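Local structure of ectonucleotide pyrophosphatase/phosphodiesterase family member 5 (Mus musculus, 5VEO) at residues Y98-W103 with D129-D134; A58-Y63 with V77-F82; I109-Q114 with H133-T138. The protein probably hydrolyses phosphodiester or pyrophosphate bonds of nucleotides as a zinc-dependent ectoenzyme of restricted activity, and binds adenosine monophosphate in its active site. The protein carries 1 engineered substitution. One frame throughout, in Å; residues are numbered along the deposited sequence.

Contact 1: Y98-W103 with D129-D134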
loop_
_atom_site.group_PDB
_atom_site.type_symbol
_atom_site.label_atom_id
_atom_site.label_comp_id
_atom_site.label_asym_id
_atom_site.label_seq_id
_atom_site.Cartn_x
_atom_site.Cartn_y
_atom_site.Cartn_z
ATOM N N TYR A 98 9.910 -13.391 -1.955
ATOM C CA TYR A 98 9.848 -14.009 -3.276
ATOM C C TYR A 98 9.304 -15.427 -3.245
ATOM O O TYR A 98 9.258 -16.075 -4.291
ATOM C CB TYR A 98 11.236 -13.958 -3.947
ATOM C CG TYR A 98 11.591 -12.533 -4.246
ATOM C CD1 TYR A 98 11.080 -11.893 -5.369
ATOM C CD2 TYR A 98 12.354 -11.788 -3.361
ATOM C CE1 TYR A 98 11.347 -10.551 -5.613
ATOM C CE2 TYR A 98 12.630 -10.452 -3.602
ATOM C CZ TYR A 98 12.123 -9.842 -4.723
ATOM O OH TYR A 98 12.391 -8.511 -4.930
ATOM N N ASP A 99 8.857 -15.912 -2.089
ATOM C CA ASP A 99 8.198 -17.216 -2.030
ATOM C C ASP A 99 6.789 -17.075 -2.602
ATOM O O ASP A 99 5.905 -16.471 -1.983
ATOM C CB ASP A 99 8.177 -17.745 -0.601
ATOM C CG ASP A 99 7.554 -19.140 -0.487
ATOM O OD1 ASP A 99 6.838 -19.577 -1.418
ATOM O OD2 ASP A 99 7.769 -19.796 0.556
ATOM N N SER A 100 6.597 -17.629 -3.798
ATOM C CA SER A 100 5.354 -17.478 -4.546
ATOM C C SER A 100 4.120 -17.831 -3.728
ATOM O O SER A 100 3.048 -17.251 -3.941
ATOM C CB SER A 100 5.422 -18.360 -5.792
ATOM O OG SER A 100 6.561 -18.038 -6.571
ATOM N N LYS A 101 4.234 -18.795 -2.815
ATOM C CA LYS A 101 3.063 -19.242 -2.070
ATOM C C LYS A 101 2.472 -18.144 -1.191
ATOM O O LYS A 101 1.283 -18.210 -0.847
ATOM C CB LYS A 101 3.423 -20.463 -1.233
ATOM C CG LYS A 101 3.648 -21.725 -2.077
ATOM C CD LYS A 101 2.783 -22.881 -1.574
ATOM C CE LYS A 101 2.577 -23.993 -2.617
ATOM N NZ LYS A 101 1.132 -24.110 -3.012
ATOM N N PHE A 102 3.253 -17.133 -0.818
ATOM C CA PHE A 102 2.673 -16.037 -0.051
ATOM C C PHE A 102 1.724 -15.181 -0.871
ATOM O O PHE A 102 0.926 -14.453 -0.285
ATOM C CB PHE A 102 3.774 -15.171 0.562
ATOM C CG PHE A 102 4.261 -15.705 1.866
ATOM C CD1 PHE A 102 3.521 -15.511 3.021
ATOM C CD2 PHE A 102 5.418 -16.446 1.935
ATOM C CE1 PHE A 102 3.951 -16.021 4.233
ATOM C CE2 PHE A 102 5.849 -16.975 3.138
ATOM C CZ PHE A 102 5.115 -16.773 4.283
ATOM N N TRP A 103 1.802 -15.250 -2.199
ATOM C CA TRP A 103 1.047 -14.406 -3.119
ATOM C C TRP A 103 -0.129 -15.114 -3.780
ATOM O O TRP A 103 -1.006 -14.449 -4.348
ATOM C CB TRP A 103 1.993 -13.892 -4.217
ATOM C CG TRP A 103 3.115 -13.082 -3.661
ATOM C CD1 TRP A 103 4.303 -13.543 -3.163
ATOM C CD2 TRP A 103 3.140 -11.664 -3.516
ATOM N NE1 TRP A 103 5.073 -12.487 -2.720
ATOM C CE2 TRP A 103 4.372 -11.323 -2.917
ATOM C CE3 TRP A 103 2.235 -10.649 -3.823
ATOM C CZ2 TRP A 103 4.723 -10.008 -2.652
ATOM C CZ3 TRP A 103 2.581 -9.347 -3.549
ATOM C CH2 TRP A 103 3.808 -9.035 -2.969
ATOM N N ASP A 129 7.969 -8.236 -9.265
ATOM C CA ASP A 129 9.125 -9.047 -9.623
ATOM C C ASP A 129 9.090 -10.411 -8.941
ATOM O O ASP A 129 10.127 -11.084 -8.829
ATOM C CB ASP A 129 10.432 -8.290 -9.333
ATOM C CG ASP A 129 10.614 -7.915 -7.872
ATOM O OD1 ASP A 129 9.612 -7.657 -7.183
ATOM O OD2 ASP A 129 11.784 -7.842 -7.421
ATOM N N VAL A 130 7.905 -10.838 -8.513
ATOM C CA VAL A 130 7.682 -12.130 -7.874
ATOM C C VAL A 130 6.951 -13.026 -8.859
ATOM O O VAL A 130 6.015 -12.584 -9.524
ATOM C CB VAL A 130 6.853 -11.975 -6.585
ATOM C CG1 VAL A 130 6.549 -13.338 -5.937
ATOM C CG2 VAL A 130 7.552 -11.075 -5.576
ATOM N N LYS A 131 7.345 -14.294 -8.923
ATOM C CA LYS A 131 6.634 -15.232 -9.774
ATOM C C LYS A 131 5.336 -15.624 -9.077
ATOM O O LYS A 131 5.355 -16.115 -7.946
ATOM C CB LYS A 131 7.491 -16.462 -10.075
ATOM C CG LYS A 131 6.810 -17.406 -11.014
ATOM C CD LYS A 131 7.676 -18.641 -11.271
ATOM C CE LYS A 131 8.553 -18.434 -12.474
ATOM N NZ LYS A 131 9.328 -19.669 -12.865
ATOM N N ILE A 132 4.206 -15.374 -9.726
ATOM C CA ILE A 132 2.896 -15.628 -9.138
ATOM C C ILE A 132 2.093 -16.441 -10.141
ATOM O O ILE A 132 1.902 -16.009 -11.283
ATOM C CB ILE A 132 2.168 -14.322 -8.772
ATOM C CG1 ILE A 132 3.020 -13.492 -7.797
ATOM C CG2 ILE A 132 0.804 -14.618 -8.158
ATOM C CD1 ILE A 132 2.485 -12.060 -7.568
ATOM N N HIS A 133 1.617 -17.606 -9.720
ATOM C CA HIS A 133 0.963 -18.548 -10.628
ATOM C C HIS A 133 1.796 -18.749 -11.899
ATOM O O HIS A 133 1.283 -18.741 -13.019
ATOM C CB HIS A 133 -0.454 -18.082 -10.974
ATOM C CG HIS A 133 -1.339 -17.894 -9.782
ATOM N ND1 HIS A 133 -1.622 -18.913 -8.898
ATOM C CD2 HIS A 133 -2.006 -16.806 -9.329
ATOM C CE1 HIS A 133 -2.421 -18.456 -7.947
ATOM N NE2 HIS A 133 -2.673 -17.185 -8.188
ATOM N N ASP A 134 3.100 -18.921 -11.707
ATOM C CA ASP A 134 4.074 -19.149 -12.778
ATOM C C ASP A 134 4.189 -17.981 -13.756
ATOM O O ASP A 134 4.654 -18.165 -14.887
ATOM C CB ASP A 134 3.757 -20.435 -13.558
ATOM C CG ASP A 134 4.088 -21.683 -12.777
ATOM O OD1 ASP A 134 4.762 -21.579 -11.736
ATOM O OD2 ASP A 134 3.690 -22.783 -13.215
HETATM O O HOH W 1 9.378 -15.426 -7.064
#
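Val130 wedges between Tyr98 and Trp103: CG2 touches the tyrosine and also the indole's rim, while CG1 sits over the five-membered ring. Along the tyrosine, CG lies beside the backbone N (chi1 -67°), which carries the ring across to 129-134. CD1 then meets Val130 CG2 at 3.6 Å, CE1 and CZ lie against Asp129 OD2, with CE1 also near Asp129 O, and Tyr98 OH donates to Asp129 OD2 at 2.6 Å. The carboxylate accepts on its syn side, though tilted out of its plane, and that plane is almost perpendicular to the phenol ring (86°). The same OD2 also accepts from the backbone N of Tyr143, so two donors grip it. Val130 CG1 is 3.9 Å from the centroid of the Trp103 five-membered ring, a CH-pi contact; the indole NE1 itself donates to Ile97 O. Ile132 CG1 extends the apolar patch to Trp103 CB at 3.7 Å. Alongside, Ser100 OG donates to Lys131 O at 2.7 Å, 29° from the carbonyl plane, and a water donates to Tyr98 O while accepting from Lys131 N. The arrangement is two irregular loops pinned together at the rim of the nucleotide pocket, where Tyr98 OH also makes a weak hydrogen bond to AMP N6.

Contact 2: A58-Y63 with V77-F82. Engineered in segment 58-63: Ala58 (natural residue Thr). With AMP (adenosine monophosphate), chain Q.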
loop_
_atom_site.group_PDB
_atom_site.type_symbol
_atom_site.label_atom_id
_atom_site.label_comp_id
_atom_site.label_asym_id
_atom_site.label_seq_id
_atom_site.Cartn_x
_atom_site.Cartn_y
_atom_site.Cartn_z
ATOM N N ALA A 58 2.619 -1.163 3.248
ATOM C CA ALA A 58 2.808 -1.242 1.797
ATOM C C ALA A 58 2.301 -2.545 1.188
ATOM O O ALA A 58 1.610 -2.525 0.162
ATOM C CB ALA A 58 4.285 -1.058 1.456
ATOM N N TYR A 59 2.700 -3.689 1.729
ATOM C CA TYR A 59 2.467 -4.889 0.938
ATOM C C TYR A 59 0.983 -5.256 0.938
ATOM O O TYR A 59 0.436 -5.563 -0.131
ATOM C CB TYR A 59 3.407 -6.028 1.394
ATOM C CG TYR A 59 4.634 -5.947 0.517
ATOM C CD1 TYR A 59 5.419 -4.804 0.498
ATOM C CD2 TYR A 59 4.923 -6.945 -0.396
ATOM C CE1 TYR A 59 6.490 -4.678 -0.385
ATOM C CE2 TYR A 59 5.990 -6.838 -1.259
ATOM C CZ TYR A 59 6.775 -5.706 -1.249
ATOM O OH TYR A 59 7.811 -5.612 -2.152
ATOM N N PRO A 60 0.265 -5.179 2.064
ATOM C CA PRO A 60 -1.187 -5.414 1.975
ATOM C C PRO A 60 -1.884 -4.422 1.055
ATOM O O PRO A 60 -2.772 -4.804 0.283
ATOM C CB PRO A 60 -1.652 -5.277 3.431
ATOM C CG PRO A 60 -0.476 -5.540 4.238
ATOM C CD PRO A 60 0.705 -5.048 3.462
ATOM N N ASN A 61 -1.504 -3.141 1.108
ATOM C CA ASN A 61 -2.276 -2.151 0.364
ATOM C C ASN A 61 -1.976 -2.144 -1.124
ATOM O O ASN A 61 -2.898 -1.979 -1.926
ATOM C CB ASN A 61 -2.099 -0.783 1.002
ATOM C CG ASN A 61 -3.095 -0.615 2.092
ATOM O OD1 ASN A 61 -4.239 -0.246 1.828
ATOM N ND2 ASN A 61 -2.725 -1.013 3.307
ATOM N N HIS A 62 -0.727 -2.383 -1.526
ATOM C CA HIS A 62 -0.460 -2.464 -2.954
ATOM C C HIS A 62 -1.102 -3.714 -3.549
ATOM O O HIS A 62 -1.620 -3.671 -4.670
ATOM C CB HIS A 62 1.041 -2.435 -3.243
ATOM C CG HIS A 62 1.693 -1.089 -3.071
ATOM N ND1 HIS A 62 2.268 -0.695 -1.888
ATOM C CD2 HIS A 62 1.882 -0.060 -3.941
ATOM C CE1 HIS A 62 2.789 0.515 -2.029
ATOM N NE2 HIS A 62 2.568 0.923 -3.267
ATOM N N TYR A 63 -1.129 -4.828 -2.803
ATOM C CA TYR A 63 -1.764 -6.013 -3.380
ATOM C C TYR A 63 -3.281 -5.836 -3.465
ATOM O O TYR A 63 -3.908 -6.321 -4.419
ATOM C CB TYR A 63 -1.392 -7.269 -2.600
ATOM C CG TYR A 63 -1.380 -8.563 -3.442
ATOM C CD1 TYR A 63 -0.850 -8.581 -4.729
ATOM C CD2 TYR A 63 -1.844 -9.762 -2.913
ATOM C CE1 TYR A 63 -0.806 -9.749 -5.470
ATOM C CE2 TYR A 63 -1.803 -10.944 -3.658
ATOM C CZ TYR A 63 -1.287 -10.919 -4.938
ATOM O OH TYR A 63 -1.200 -12.070 -5.711
ATOM N N VAL A 77 -1.012 -10.171 4.410
ATOM C CA VAL A 77 -1.637 -9.508 5.557
ATOM C C VAL A 77 -0.709 -8.515 6.248
ATOM O O VAL A 77 -1.190 -7.693 7.036
ATOM C CB VAL A 77 -2.175 -10.522 6.589
ATOM C CG1 VAL A 77 -3.107 -11.527 5.921
ATOM C CG2 VAL A 77 -1.071 -11.254 7.316
ATOM N N ALA A 78 0.583 -8.534 5.950
ATOM C CA ALA A 78 1.546 -7.645 6.577
ATOM C C ALA A 78 2.823 -7.662 5.747
ATOM O O ALA A 78 2.995 -8.501 4.860
ATOM C CB ALA A 78 1.829 -8.072 8.023
ATOM N N ASN A 79 3.739 -6.736 6.069
ATOM C CA ASN A 79 5.072 -6.750 5.480
ATOM C C ASN A 79 5.939 -7.841 6.078
ATOM O O ASN A 79 6.943 -8.210 5.474
ATOM C CB ASN A 79 5.799 -5.431 5.698
ATOM C CG ASN A 79 5.133 -4.256 5.009
ATOM O OD1 ASN A 79 4.315 -4.394 4.085
ATOM N ND2 ASN A 79 5.526 -3.081 5.440
ATOM N N ASP A 80 5.591 -8.304 7.275
ATOM C CA ASP A 80 6.283 -9.383 7.970
ATOM C C ASP A 80 5.228 -10.368 8.429
ATOM O O ASP A 80 4.314 -9.993 9.169
ATOM C CB ASP A 80 7.089 -8.862 9.159
ATOM C CG ASP A 80 8.272 -8.043 8.721
ATOM O OD1 ASP A 80 8.128 -6.816 8.613
ATOM O OD2 ASP A 80 9.339 -8.626 8.459
ATOM N N MET A 81 5.344 -11.610 7.969
ATOM C CA MET A 81 4.331 -12.628 8.202
ATOM C C MET A 81 4.986 -13.952 8.550
ATOM O O MET A 81 6.146 -14.213 8.216
ATOM C CB MET A 81 3.469 -12.884 6.972
ATOM C CG MET A 81 2.659 -11.725 6.494
ATOM S SD MET A 81 1.693 -12.195 5.049
ATOM C CE MET A 81 2.872 -11.961 3.725
ATOM N N PHE A 82 4.190 -14.811 9.167
ATOM C CA PHE A 82 4.551 -16.204 9.369
ATOM C C PHE A 82 3.337 -17.038 9.005
ATOM O O PHE A 82 2.243 -16.828 9.547
ATOM C CB PHE A 82 4.981 -16.481 10.808
ATOM C CG PHE A 82 5.192 -17.951 11.096
ATOM C CD1 PHE A 82 6.185 -18.657 10.440
ATOM C CD2 PHE A 82 4.379 -18.618 11.986
ATOM C CE1 PHE A 82 6.386 -20.021 10.696
ATOM C CE2 PHE A 82 4.567 -19.996 12.230
ATOM C CZ PHE A 82 5.571 -20.670 11.590
HETATM P P AMP Q . 6.025 0.538 4.045
HETATM O O1P AMP Q . 5.075 -0.472 4.616
HETATM O O2P AMP Q . 6.810 1.264 5.144
HETATM O O3P AMP Q . 5.348 1.539 3.113
HETATM O "O5'" AMP Q . 7.104 -0.231 3.146
HETATM C "C5'" AMP Q . 7.770 0.486 2.096
HETATM C "C4'" AMP Q . 9.199 0.069 1.892
HETATM O "O4'" AMP Q . 9.211 -1.185 1.222
HETATM C "C3'" AMP Q . 9.982 1.019 0.984
HETATM O "O3'" AMP Q . 10.903 1.778 1.738
HETATM C "C2'" AMP Q . 10.727 0.107 0.004
HETATM O "O2'" AMP Q . 12.107 0.336 -0.091
HETATM C "C1'" AMP Q . 10.428 -1.284 0.527
HETATM N N9 AMP Q . 10.277 -2.266 -0.524
HETATM C C8 AMP Q . 9.333 -2.309 -1.481
HETATM N N7 AMP Q . 9.523 -3.402 -2.261
HETATM C C5 AMP Q . 10.610 -4.046 -1.760
HETATM C C6 AMP Q . 11.369 -5.272 -2.082
HETATM N N6 AMP Q . 10.993 -6.038 -3.122
HETATM N N1 AMP Q . 12.428 -5.593 -1.318
HETATM C C2 AMP Q . 12.824 -4.849 -0.270
HETATM N N3 AMP Q . 12.188 -3.726 0.098
HETATM C C4 AMP Q . 11.103 -3.294 -0.623
#
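Asn79 joins the first turn of helix 58-67 to the bound AMP through the two ends of one amide. Its CG is anti to its own carbonyl carbon, beside the backbone N (chi1 -64°), which carries the amide to Tyr59 N and the phosphate. Its OD1 accepts from the backbone N of Tyr59 at 2.9 Å, in the carbonyl plane and with a C=O...N angle of 159°. On the other branch, ND2 donates to AMP O1P at 2.8 Å. That phosphate oxygen takes a second bond from the backbone N of Ala58, also at the start of the helix, so O1P is held by one donor from each segment. The amide stands nearly perpendicular to the Tyr59 ring (89°), with OD1 3.3 Å from Tyr59 CB. Farther along that side chain, Tyr59 OH comes within 2.8 Å of AMP N7, the purine nitrogen lying at the edge of the phenol ring.

The next layer sets these groups in place. Pro60 CG rests 3.6 Å from Val77 C, against the backbone that leads into Asn79, while Pro60 CD lies near OD1. Backbone bonds between Asn79 and Leu92 fix the asparagine from the strand side. Within the helix, Ala58 O accepts from both His62 N and His62 ND1, the latter at 2.8 Å. With an alanine here in place of Asn79, both amide bonds go, which is likely to leave Tyr59 N without this acceptor and O1P with one donor fewer.

Ala58 is an engineered replacement of the natural threonine; its CB lies 3.3 Å from both O1P and O3P, and about 4 Å from a zinc ion. With backbone N-H groups at a helix start, an amide and nearby zinc converging here, the chemistry implies a site that probably stabilises negative charge on the phosphate.

Contact 3: I109-Q114 with H133-T138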
loop_
_atom_site.group_PDB
_atom_site.type_symbol
_atom_site.label_atom_id
_atom_site.label_comp_id
_atom_site.label_asym_id
_atom_site.label_seq_id
_atom_site.Cartn_x
_atom_site.Cartn_y
_atom_site.Cartn_z
ATOM N N ILE A 109 -3.798 -8.155 -11.161
ATOM C CA ILE A 109 -4.433 -7.771 -12.412
ATOM C C ILE A 109 -3.502 -7.922 -13.621
ATOM O O ILE A 109 -3.977 -8.118 -14.741
ATOM C CB ILE A 109 -4.985 -6.341 -12.289
ATOM C CG1 ILE A 109 -5.920 -6.069 -13.467
ATOM C CG2 ILE A 109 -3.861 -5.312 -12.199
ATOM C CD1 ILE A 109 -6.624 -4.740 -13.387
ATOM N N TRP A 110 -2.187 -7.823 -13.450
ATOM C CA TRP A 110 -1.344 -7.971 -14.640
ATOM C C TRP A 110 -1.458 -9.369 -15.251
ATOM O O TRP A 110 -1.368 -9.519 -16.482
ATOM C CB TRP A 110 0.113 -7.617 -14.331
ATOM C CG TRP A 110 0.781 -8.263 -13.176
ATOM C CD1 TRP A 110 1.396 -9.484 -13.158
ATOM C CD2 TRP A 110 0.993 -7.693 -11.877
ATOM N NE1 TRP A 110 1.961 -9.719 -11.928
ATOM C CE2 TRP A 110 1.714 -8.642 -11.115
ATOM C CE3 TRP A 110 0.629 -6.490 -11.278
ATOM C CZ2 TRP A 110 2.095 -8.404 -9.802
ATOM C CZ3 TRP A 110 0.995 -6.268 -9.964
ATOM C CH2 TRP A 110 1.713 -7.208 -9.243
ATOM N N ILE A 111 -1.694 -10.391 -14.428
ATOM C CA ILE A 111 -1.876 -11.739 -14.964
ATOM C C ILE A 111 -3.182 -11.825 -15.739
ATOM O O ILE A 111 -3.222 -12.357 -16.853
ATOM C CB ILE A 111 -1.815 -12.780 -13.834
ATOM C CG1 ILE A 111 -0.410 -12.766 -13.243
ATOM C CG2 ILE A 111 -2.197 -14.185 -14.330
ATOM C CD1 ILE A 111 -0.195 -13.765 -12.138
ATOM N N THR A 112 -4.265 -11.282 -15.174
ATOM C CA THR A 112 -5.551 -11.267 -15.866
ATOM C C THR A 112 -5.457 -10.505 -17.182
ATOM O O THR A 112 -5.958 -10.964 -18.218
ATOM C CB THR A 112 -6.610 -10.657 -14.946
ATOM O OG1 THR A 112 -6.702 -11.452 -13.757
ATOM C CG2 THR A 112 -7.973 -10.585 -15.610
ATOM N N ASN A 113 -4.779 -9.360 -17.162
ATOM C CA ASN A 113 -4.553 -8.567 -18.363
ATOM C C ASN A 113 -3.827 -9.375 -19.433
ATOM O O ASN A 113 -4.169 -9.301 -20.620
ATOM C CB ASN A 113 -3.734 -7.341 -17.981
ATOM C CG ASN A 113 -3.630 -6.326 -19.083
ATOM O OD1 ASN A 113 -4.627 -5.927 -19.691
ATOM N ND2 ASN A 113 -2.417 -5.857 -19.313
ATOM N N GLN A 114 -2.802 -10.119 -19.029
ATOM C CA GLN A 114 -2.005 -10.885 -19.985
ATOM C C GLN A 114 -2.745 -12.119 -20.480
ATOM O O GLN A 114 -2.591 -12.505 -21.652
ATOM C CB GLN A 114 -0.666 -11.213 -19.329
ATOM C CG GLN A 114 0.181 -9.931 -19.253
ATOM C CD GLN A 114 1.239 -9.900 -18.161
ATOM O OE1 GLN A 114 1.644 -8.809 -17.713
ATOM N NE2 GLN A 114 1.740 -11.074 -17.769
ATOM N N HIS A 133 1.617 -17.606 -9.720
ATOM C CA HIS A 133 0.963 -18.548 -10.628
ATOM C C HIS A 133 1.796 -18.749 -11.899
ATOM O O HIS A 133 1.283 -18.741 -13.019
ATOM C CB HIS A 133 -0.454 -18.082 -10.974
ATOM C CG HIS A 133 -1.339 -17.894 -9.782
ATOM N ND1 HIS A 133 -1.622 -18.913 -8.898
ATOM C CD2 HIS A 133 -2.006 -16.806 -9.329
ATOM C CE1 HIS A 133 -2.421 -18.456 -7.947
ATOM N NE2 HIS A 133 -2.673 -17.185 -8.188
ATOM N N ASP A 134 3.100 -18.921 -11.707
ATOM C CA ASP A 134 4.074 -19.149 -12.778
ATOM C C ASP A 134 4.189 -17.981 -13.756
ATOM O O ASP A 134 4.654 -18.165 -14.887
ATOM C CB ASP A 134 3.757 -20.435 -13.558
ATOM C CG ASP A 134 4.088 -21.683 -12.777
ATOM O OD1 ASP A 134 4.762 -21.579 -11.736
ATOM O OD2 ASP A 134 3.690 -22.783 -13.215
ATOM N N SER A 135 3.818 -16.759 -13.350
ATOM C CA SER A 135 3.761 -15.639 -14.277
ATOM C C SER A 135 4.366 -14.401 -13.648
ATOM O O SER A 135 4.327 -14.219 -12.426
ATOM C CB SER A 135 2.332 -15.274 -14.690
ATOM O OG SER A 135 1.666 -16.344 -15.315
ATOM N N PHE A 136 4.910 -13.556 -14.512
ATOM C CA PHE A 136 5.389 -12.216 -14.215
ATOM C C PHE A 136 4.629 -11.235 -15.095
ATOM O O PHE A 136 4.023 -11.634 -16.100
ATOM C CB PHE A 136 6.889 -12.067 -14.524
ATOM C CG PHE A 136 7.802 -12.865 -13.632
ATOM C CD1 PHE A 136 8.253 -12.349 -12.426
ATOM C CD2 PHE A 136 8.249 -14.105 -14.028
ATOM C CE1 PHE A 136 9.114 -13.079 -11.621
ATOM C CE2 PHE A 136 9.104 -14.841 -13.229
ATOM C CZ PHE A 136 9.535 -14.333 -12.030
ATOM N N PRO A 137 4.666 -9.941 -14.775
ATOM C CA PRO A 137 4.324 -8.935 -15.787
ATOM C C PRO A 137 5.172 -9.144 -17.039
ATOM O O PRO A 137 6.324 -9.575 -16.964
ATOM C CB PRO A 137 4.652 -7.606 -15.095
ATOM C CG PRO A 137 4.688 -7.932 -13.616
ATOM C CD PRO A 137 5.273 -9.322 -13.585
ATOM N N THR A 138 4.591 -8.819 -18.193
ATOM C CA THR A 138 5.313 -8.957 -19.464
ATOM C C THR A 138 6.688 -8.314 -19.397
ATOM O O THR A 138 7.687 -8.894 -19.852
ATOM C CB THR A 138 4.513 -8.318 -20.588
ATOM O OG1 THR A 138 3.164 -8.779 -20.520
ATOM C CG2 THR A 138 5.147 -8.655 -21.963
HETATM O O HOH W 2 3.748 -11.756 -11.069
#
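Trp110 and Gln114, one helical turn apart, reach the 133-138 loop through different first torsions. In Trp110, CG sits between the backbone N and the carbonyl carbon (chi1 52°), placing the indole alongside Pro137. In Gln114, CG lies beside the backbone N and the chain beyond it is extended, carrying the amide to the backbone of Phe136 and Thr138.

Pro137 CG stands over one face of the Trp110 indole, 3.7 Å from the centroid of the five-membered ring and only 12° off its normal, which is the geometry of a CH-pi contact. The two side chains run side by side and point the same way. At the indole edge, NE1 donates to a water at 2.8 Å, and this water in turn donates to Ser135 O, giving the ring's polar atom a bridge to the loop.

Gln114 uses both ends of its amide. NE2 donates to Phe136 O at 2.9 Å, with the acceptor close to the amide plane. OE1 accepts from Thr138 N at 3.0 Å, but the donor stands above the carbonyl plane, 55° out of it. This second bond is therefore less favourably directed than the first, and OE1 is also engaged by Ser120 OG. Thr138 OG1 accepts from Ser120 N, so the end of the loop and the start of strand 120-123 are tied to the same place.

One residue on from Trp110, Ile111 CD1 packs against Ser135 CB at 3.9 Å. The arrangement joins helix 109-115 to the loop that runs into strand 139-140, one of the two outermost strands of the mixed sheet in this alkaline phosphatase-like alpha/beta fold.

Overall arrangement
Along the chain contact 2 closes before the other two open, while contacts 1 and 3 end on the same loop and share His133 and Asp134. Contact 1 is the middle one, its centre 13 Å from that of contact 2 and 11 Å from that of contact 3. It meets contact 2 where Trp103 CH2 packs 3.5 Å from Tyr59 CD2, and contact 3 where Phe136 CE1 lies 3.4 Å from Lys131 N. Contacts 2 and 3 do not touch, with centres 19 Å apart. The series thus runs from the phosphate end of the AMP pocket, past its adenine rim, to the loop leading into edge strand 139-140, all within the phosphodiesterase family region.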